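Local coordinates for polyamine export protein (PDB 2P4P) that may help export the polyamines cadaverine and putrescine from the cytoplasm and is represented here by its C-terminal CorC_HlyC (transporter-associated) domain, at residues T17-V22 against E38-F43. Sequence-based numbering, arbitrary orientation.
Sequences TPLEDV and ETIGGF
The carbonyl oxygen of Glu38 accepts from Leu19 N, with Leu19 N to Glu38 O at 2.9 Å and the donor tilted 30° from the carbonyl plane; a water within hydrogen-bonding distance of Glu38 O (2.9 Å) and of the carboxylate oxygen Glu20 OE1 (2.7 Å) links the two. A single beta bridge, Pro18 with Thr39, thus joins the N-terminal ends of helices 19-25 and 40-48 in this CorC_HlyC domain. Its second bond, Ile40 N to Thr17 O at 2.9 Å, is nearly straight, with 169° at the hydrogen. The evidence for close pairing is completed by CA-H...O contacts, one in each direction: Thr39 CA to Thr17 O and Pro18 CA to Glu38 O. Both bridge residues sit at N-cap positions, but of the two only Thr39 supplies a side-chain capping bond: Thr39 OG1 accepts from Gly42 N at 3.2 Å, reached because chi1 (71°) sets OG1 between the backbone N and carbonyl carbon. Past the bridge the contact becomes apolar. Ile40 crosses Leu19 and Val22 at about right angles; Val22 CG2 meets Ile40 CB at 3.8 Å, while the two CD1 methyls of Leu19 and Ile40 touch tip to tip. Phe43 also stacks edge-to-face with Tyr60, and Leu19 CD1 approaches the Phe43 ring obliquely, 3.9 Å from Phe43 CD2.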
# COMPACT_ATOMS: atom_id res chain seq x y z
N THR A 17 -8.94 -11.86 -3.63
CA THR A 17 -9.04 -12.86 -2.57
C THR A 17 -10.51 -13.11 -2.26
O THR A 17 -11.24 -12.17 -2.08
CB THR A 17 -8.37 -12.38 -1.29
OG1 THR A 17 -7.01 -12.01 -1.57
CG2 THR A 17 -8.43 -13.45 -0.19
N PRO A 18 -10.94 -14.39 -2.22
CA PRO A 18 -12.31 -14.68 -1.79
C PRO A 18 -12.68 -13.92 -0.50
O PRO A 18 -11.89 -13.85 0.44
CB PRO A 18 -12.29 -16.19 -1.57
CG PRO A 18 -11.29 -16.68 -2.57
CD PRO A 18 -10.22 -15.62 -2.63
N LEU A 19 -13.88 -13.36 -0.49
CA LEU A 19 -14.39 -12.60 0.63
C LEU A 19 -14.35 -13.40 1.95
O LEU A 19 -13.90 -12.89 2.97
CB LEU A 19 -15.82 -12.14 0.32
CG LEU A 19 -16.58 -11.49 1.46
CD1 LEU A 19 -15.85 -10.20 1.91
CD2 LEU A 19 -18.00 -11.19 1.00
N GLU A 20 -14.83 -14.63 1.89
CA GLU A 20 -14.91 -15.54 3.05
C GLU A 20 -13.55 -15.85 3.66
O GLU A 20 -13.43 -15.95 4.86
CB GLU A 20 -15.56 -16.86 2.64
CG GLU A 20 -17.03 -16.74 2.23
CD GLU A 20 -17.23 -15.86 1.01
OE1 GLU A 20 -16.61 -16.15 -0.05
OE2 GLU A 20 -17.98 -14.87 1.12
N ASP A 21 -12.55 -16.03 2.81
CA ASP A 21 -11.16 -16.26 3.22
C ASP A 21 -10.60 -15.11 4.06
O ASP A 21 -9.91 -15.35 5.05
CB ASP A 21 -10.29 -16.47 1.98
CG ASP A 21 -10.49 -17.86 1.37
OD1 ASP A 21 -11.33 -18.59 1.90
OD2 ASP A 21 -9.80 -18.18 0.38
N VAL A 22 -10.89 -13.88 3.63
CA VAL A 22 -10.49 -12.65 4.34
C VAL A 22 -11.23 -12.49 5.66
O VAL A 22 -10.61 -12.29 6.69
CB VAL A 22 -10.72 -11.39 3.47
CG1 VAL A 22 -10.38 -10.09 4.23
CG2 VAL A 22 -9.89 -11.49 2.20
N GLU A 38 -18.10 -12.04 -4.60
CA GLU A 38 -17.30 -13.23 -4.31
C GLU A 38 -15.98 -12.87 -3.67
O GLU A 38 -15.36 -13.71 -3.00
CB GLU A 38 -17.01 -14.00 -5.60
CG GLU A 38 -18.23 -14.31 -6.43
CD GLU A 38 -18.68 -15.77 -6.34
OE1 GLU A 38 -18.00 -16.59 -5.67
OE2 GLU A 38 -19.73 -16.10 -6.94
N THR A 39 -15.52 -11.64 -3.91
CA THR A 39 -14.18 -11.27 -3.51
C THR A 39 -14.19 -10.05 -2.60
O THR A 39 -15.13 -9.24 -2.60
CB THR A 39 -13.24 -10.97 -4.70
OG1 THR A 39 -13.62 -9.74 -5.32
CG2 THR A 39 -13.26 -12.09 -5.77
N ILE A 40 -13.10 -9.93 -1.85
CA ILE A 40 -12.94 -8.81 -0.94
C ILE A 40 -13.05 -7.44 -1.64
O ILE A 40 -13.69 -6.51 -1.11
CB ILE A 40 -11.64 -8.94 -0.09
CG1 ILE A 40 -11.57 -7.81 0.96
CG2 ILE A 40 -10.35 -9.03 -0.99
CD1 ILE A 40 -12.79 -7.85 1.95
N GLY A 41 -12.42 -7.30 -2.80
CA GLY A 41 -12.44 -6.04 -3.53
C GLY A 41 -13.85 -5.78 -4.06
O GLY A 41 -14.27 -4.65 -4.12
N GLY A 42 -14.56 -6.84 -4.45
CA GLY A 42 -15.95 -6.72 -4.93
C GLY A 42 -16.85 -6.16 -3.85
O GLY A 42 -17.62 -5.25 -4.08
N PHE A 43 -16.74 -6.72 -2.65
CA PHE A 43 -17.47 -6.25 -1.47
C PHE A 43 -17.08 -4.78 -1.11
O PHE A 43 -17.94 -3.95 -0.81
CB PHE A 43 -17.26 -7.25 -0.32
CG PHE A 43 -17.86 -6.82 1.00
CD1 PHE A 43 -19.24 -6.71 1.14
CD2 PHE A 43 -17.04 -6.45 2.06
CE1 PHE A 43 -19.79 -6.27 2.35
CE2 PHE A 43 -17.59 -6.03 3.27
CZ PHE A 43 -18.97 -5.95 3.40
O HOH W 1 -16.24 -16.49 -2.75